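Local coordinates for protein immunoreactive 84kD antigen PG93 (Porphyromonas gingivalis, PDB 5M11) that serves as an essential bacterial surface component of the type IX secretion system and binds zinc and calcium ions, at residues Lys260-Val272 and Ile283-Glu297. Sequence-based numbering, arbitrary orientation.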
loop_
_atom_site.group_PDB
_atom_site.type_symbol
_atom_site.label_atom_id
_atom_site.label_comp_id
_atom_site.label_asym_id
_atom_site.label_seq_id
_atom_site.Cartn_x
_atom_site.Cartn_y
_atom_site.Cartn_z
ATOM N N LYS A 260 32.379 -5.642 29.575
ATOM C CA LYS A 260 31.348 -5.560 30.612
ATOM C C LYS A 260 30.051 -5.984 29.956
ATOM O O LYS A 260 29.722 -5.514 28.860
ATOM C CB LYS A 260 31.265 -4.150 31.206
ATOM C CG LYS A 260 30.199 -3.974 32.289
ATOM C CD LYS A 260 29.876 -2.487 32.469
ATOM C CE LYS A 260 29.324 -2.118 33.819
ATOM N NZ LYS A 260 29.224 -0.638 33.963
ATOM N N THR A 261 29.372 -6.939 30.570
ATOM C CA THR A 261 28.123 -7.469 30.034
ATOM C C THR A 261 27.020 -7.227 31.050
ATOM O O THR A 261 27.230 -7.439 32.257
ATOM C CB THR A 261 28.264 -8.960 29.665
ATOM O OG1 THR A 261 29.480 -9.189 28.945
ATOM C CG2 THR A 261 27.113 -9.454 28.832
ATOM N N THR A 262 25.861 -6.735 30.560
ATOM C CA THR A 262 24.658 -6.484 31.367
ATOM C C THR A 262 23.483 -7.191 30.688
ATOM O O THR A 262 23.294 -7.043 29.483
ATOM C CB THR A 262 24.390 -4.976 31.560
ATOM O OG1 THR A 262 25.546 -4.317 32.065
ATOM C CG2 THR A 262 23.218 -4.706 32.472
ATOM N N GLN A 263 22.708 -7.950 31.457
ATOM C CA GLN A 263 21.554 -8.675 30.959
ATOM C C GLN A 263 20.254 -7.915 31.298
ATOM O O GLN A 263 20.136 -7.317 32.375
ATOM C CB GLN A 263 21.541 -10.081 31.559
ATOM C CG GLN A 263 20.914 -11.136 30.663
ATOM C CD GLN A 263 20.764 -12.454 31.386
ATOM O OE1 GLN A 263 21.726 -13.000 31.961
ATOM N NE2 GLN A 263 19.550 -13.000 31.362
ATOM N N PHE A 264 19.296 -7.919 30.356
ATOM C CA PHE A 264 17.998 -7.270 30.507
ATOM C C PHE A 264 16.879 -8.203 30.063
ATOM O O PHE A 264 16.936 -8.715 28.940
ATOM C CB PHE A 264 17.928 -5.972 29.688
ATOM C CG PHE A 264 18.939 -4.919 30.040
ATOM C CD1 PHE A 264 18.718 -4.046 31.097
ATOM C CD2 PHE A 264 20.089 -4.762 29.285
ATOM C CE1 PHE A 264 19.646 -3.048 31.408
ATOM C CE2 PHE A 264 21.013 -3.762 29.592
ATOM C CZ PHE A 264 20.782 -2.907 30.650
ATOM N N PRO A 265 15.821 -8.408 30.878
ATOM C CA PRO A 265 14.719 -9.270 30.425
ATOM C C PRO A 265 13.789 -8.555 29.413
ATOM O O PRO A 265 12.661 -8.175 29.744
ATOM C CB PRO A 265 14.012 -9.637 31.726
ATOM C CG PRO A 265 14.272 -8.494 32.622
ATOM C CD PRO A 265 15.567 -7.869 32.231
ATOM N N ILE A 266 14.271 -8.371 28.171
ATOM C CA ILE A 266 13.495 -7.754 27.091
ATOM C C ILE A 266 13.367 -8.770 25.965
ATOM O O ILE A 266 14.368 -9.099 25.313
ATOM C CB ILE A 266 14.037 -6.391 26.544
ATOM C CG1 ILE A 266 14.790 -5.527 27.600
ATOM C CG2 ILE A 266 12.924 -5.600 25.878
ATOM C CD1 ILE A 266 13.965 -4.881 28.720
ATOM N N ALA A 267 12.138 -9.240 25.729
ATOM C CA ALA A 267 11.801 -10.200 24.684
ATOM C C ALA A 267 11.523 -9.515 23.335
ATOM O O ALA A 267 11.224 -8.321 23.290
ATOM C CB ALA A 267 10.583 -10.997 25.100
ATOM N N ASP A 268 11.616 -10.303 22.245
ATOM C CA ASP A 268 11.310 -9.953 20.860
ATOM C C ASP A 268 11.781 -8.528 20.528
ATOM O O ASP A 268 10.974 -7.595 20.453
ATOM C CB ASP A 268 9.796 -10.133 20.584
ATOM C CG ASP A 268 9.173 -11.466 21.024
ATOM O OD1 ASP A 268 9.779 -12.529 20.752
ATOM O OD2 ASP A 268 8.039 -11.446 21.570
ATOM N N VAL A 269 13.101 -8.377 20.367
ATOM C CA VAL A 269 13.762 -7.107 20.061
ATOM C C VAL A 269 14.284 -7.196 18.632
ATOM O O VAL A 269 15.086 -8.078 18.331
ATOM C CB VAL A 269 14.877 -6.756 21.084
ATOM C CG1 VAL A 269 15.569 -5.444 20.713
ATOM C CG2 VAL A 269 14.322 -6.698 22.505
ATOM N N LEU A 270 13.821 -6.276 17.766
ATOM C CA LEU A 270 14.100 -6.236 16.335
ATOM C C LEU A 270 15.147 -5.183 15.930
ATOM O O LEU A 270 15.686 -5.233 14.808
ATOM C CB LEU A 270 12.786 -5.955 15.586
ATOM C CG LEU A 270 11.663 -6.997 15.679
ATOM C CD1 LEU A 270 10.480 -6.581 14.851
ATOM C CD2 LEU A 270 12.131 -8.378 15.234
ATOM N N GLY A 271 15.421 -4.241 16.828
ATOM C CA GLY A 271 16.378 -3.179 16.559
ATOM C C GLY A 271 16.720 -2.382 17.787
ATOM O O GLY A 271 15.960 -2.390 18.755
ATOM N N VAL A 272 17.899 -1.737 17.775
ATOM C CA VAL A 272 18.388 -0.899 18.876
ATOM C C VAL A 272 19.113 0.302 18.273
ATOM O O VAL A 272 19.833 0.134 17.282
ATOM C CB VAL A 272 19.293 -1.627 19.929
ATOM C CG1 VAL A 272 19.615 -0.698 21.096
ATOM C CG2 VAL A 272 18.652 -2.906 20.465
ATOM N N ILE A 283 14.799 0.967 21.801
ATOM C CA ILE A 283 14.455 -0.415 21.450
ATOM C C ILE A 283 13.236 -0.461 20.503
ATOM O O ILE A 283 12.303 0.326 20.666
ATOM C CB ILE A 283 14.156 -1.197 22.799
ATOM C CG1 ILE A 283 15.251 -0.990 23.898
ATOM C CG2 ILE A 283 13.870 -2.687 22.612
ATOM C CD1 ILE A 283 16.765 -1.161 23.455
ATOM N N ALA A 284 13.260 -1.391 19.523
ATOM C CA ALA A 284 12.164 -1.693 18.595
ATOM C C ALA A 284 11.610 -3.063 19.002
ATOM O O ALA A 284 12.321 -4.077 18.938
ATOM C CB ALA A 284 12.648 -1.687 17.148
ATOM N N LEU A 285 10.388 -3.076 19.536
ATOM C CA LEU A 285 9.771 -4.295 20.043
ATOM C C LEU A 285 8.760 -4.857 19.057
ATOM O O LEU A 285 8.062 -5.824 19.361
ATOM C CB LEU A 285 9.141 -4.021 21.417
ATOM C CG LEU A 285 10.164 -3.674 22.503
ATOM C CD1 LEU A 285 9.544 -2.894 23.611
ATOM C CD2 LEU A 285 10.819 -4.906 23.037
ATOM N N GLY A 286 8.741 -4.277 17.865
ATOM C CA GLY A 286 7.874 -4.701 16.781
ATOM C C GLY A 286 6.412 -4.432 17.034
ATOM O O GLY A 286 5.990 -3.270 17.097
ATOM N N GLU A 287 5.643 -5.524 17.212
ATOM C CA GLU A 287 4.193 -5.499 17.383
ATOM C C GLU A 287 3.766 -4.607 18.577
ATOM O O GLU A 287 2.610 -4.173 18.630
ATOM C CB GLU A 287 3.634 -6.927 17.497
ATOM C CG GLU A 287 2.682 -7.317 16.364
ATOM C CD GLU A 287 3.276 -7.882 15.081
ATOM O OE1 GLU A 287 4.096 -8.826 15.161
ATOM O OE2 GLU A 287 2.857 -7.432 13.990
ATOM N N GLU A 288 4.717 -4.281 19.475
ATOM C CA GLU A 288 4.500 -3.369 20.590
ATOM C C GLU A 288 4.822 -1.963 20.108
ATOM O O GLU A 288 3.979 -1.081 20.211
ATOM C CB GLU A 288 5.351 -3.760 21.813
ATOM C CG GLU A 288 5.036 -2.994 23.097
ATOM C CD GLU A 288 5.588 -1.584 23.270
ATOM O OE1 GLU A 288 6.435 -1.143 22.455
ATOM O OE2 GLU A 288 5.159 -0.913 24.238
ATOM N N GLY A 289 6.035 -1.773 19.595
ATOM C CA GLY A 289 6.528 -0.492 19.099
ATOM C C GLY A 289 7.861 -0.108 19.715
ATOM O O GLY A 289 8.729 -0.961 19.928
ATOM N N LEU A 290 8.031 1.183 20.012
ATOM C CA LEU A 290 9.270 1.693 20.588
ATOM C C LEU A 290 9.241 1.665 22.101
ATOM O O LEU A 290 8.165 1.544 22.711
ATOM C CB LEU A 290 9.552 3.119 20.103
ATOM C CG LEU A 290 10.115 3.258 18.700
ATOM C CD1 LEU A 290 9.656 4.550 18.089
ATOM C CD2 LEU A 290 11.642 3.178 18.699
ATOM N N ALA A 291 10.441 1.785 22.705
ATOM C CA ALA A 291 10.702 1.844 24.151
ATOM C C ALA A 291 12.119 2.303 24.372
ATOM O O ALA A 291 12.973 2.016 23.543
ATOM C CB ALA A 291 10.482 0.485 24.807
ATOM N N SER A 292 12.369 3.031 25.466
ATOM C CA SER A 292 13.700 3.509 25.840
ATOM C C SER A 292 14.237 2.696 27.027
ATOM O O SER A 292 13.448 2.288 27.877
ATOM C CB SER A 292 13.659 4.991 26.177
ATOM O OG SER A 292 12.722 5.226 27.210
ATOM N N LEU A 293 15.564 2.465 27.095
ATOM C CA LEU A 293 16.169 1.699 28.173
ATOM C C LEU A 293 17.432 2.361 28.680
ATOM O O LEU A 293 18.357 2.558 27.905
ATOM C CB LEU A 293 16.490 0.273 27.676
ATOM C CG LEU A 293 17.267 -0.670 28.625
ATOM C CD1 LEU A 293 16.340 -1.324 29.659
ATOM C CD2 LEU A 293 17.970 -1.730 27.840
ATOM N N LEU A 294 17.491 2.648 29.994
ATOM C CA LEU A 294 18.680 3.195 30.655
ATOM C C LEU A 294 19.685 2.051 30.745
ATOM O O LEU A 294 19.346 0.977 31.255
ATOM C CB LEU A 294 18.320 3.771 32.042
ATOM C CG LEU A 294 19.437 4.465 32.842
ATOM C CD1 LEU A 294 19.713 5.859 32.326
ATOM C CD2 LEU A 294 19.078 4.552 34.282
ATOM N N LEU A 295 20.889 2.238 30.194
ATOM C CA LEU A 295 21.879 1.158 30.136
ATOM C C LEU A 295 22.596 0.942 31.494
ATOM O O LEU A 295 23.815 1.120 31.594
ATOM C CB LEU A 295 22.868 1.402 28.985
ATOM C CG LEU A 295 22.244 1.451 27.587
ATOM C CD1 LEU A 295 23.076 2.280 26.637
ATOM C CD2 LEU A 295 21.978 0.073 27.048
ATOM N N ALA A 296 21.813 0.498 32.514
ATOM C CA ALA A 296 22.214 0.218 33.899
ATOM C C ALA A 296 21.558 -1.080 34.383
ATOM O O ALA A 296 20.373 -1.280 34.141
ATOM C CB ALA A 296 21.811 1.379 34.792
ATOM N N GLU A 297 22.327 -1.955 35.063
ATOM C CA GLU A 297 21.958 -3.299 35.558
ATOM C C GLU A 297 20.487 -3.459 35.996
ATOM O O GLU A 297 19.843 -4.449 35.636
ATOM C CB GLU A 297 22.871 -3.727 36.726
ATOM C CG GLU A 297 23.207 -5.214 36.780
ATOM C CD GLU A 297 24.376 -5.679 35.927
ATOM O OE1 GLU A 297 25.495 -5.137 36.089
ATOM O OE2 GLU A 297 24.181 -6.620 35.122
#
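Ala284 and the neighbours Leu270 and Gly271 share the two backbone hydrogen bonds of this contact. Leu270 N donates a hydrogen bond to Ala284 O (2.9 Å), nearly straight at 172°, and the CA-H of Val269 makes a weaker approach to the same oxygen. In return Ala284 N reaches Gly271 O at 3.0 Å, with the donor lying above the carbonyl plane. Ile283 and Leu285 instead turn their N-H groups to their own hairpin, onto Ala291 O and Gly289 O, while Val269 O receives the hydroxyl of Tyr238. Gly286 and Gly289, both at positive phi, suit the tight bend there, and Leu270 CD1 rests on the bare CA of Gly286.

Apolar branches fill the layer between. Val272 and Ile283, beta-branched residues well suited to extended strands, form a non-hydrogen-bonded antiparallel pair with side chains alongside each other, CG1 to CD1 at 3.7 Å. Val269 CG1 meets Ile283 CG2, and Ile266 CG2 meets Leu285 CD2 at 3.6 Å, these last two side chains crossing at about a right angle.

Further along, chi1 174° with chi2 81° brings CD2 of Leu293 over the centre of the Phe264 ring, 3.8 Å from the centroid: a CH-pi contact. Ala296 O lies at the ring's edge. Inverse gamma turns centred on Pro265 and Leu295 satisfy Phe264 O with Ile266 N and Leu294 O with Ala296 N. Thr262 and Phe264 pair through their backbones with Phe254 and Ile252 of strand 252-256. The methyl CG2 of Thr262 touches Glu297 OE2 (3.4 Å), a van der Waals contact.

Outermost strand 260-264 of one four-stranded antiparallel blade thereby leads to first strand 271-273 of the next, the blade-to-blade connection of a beta-propeller.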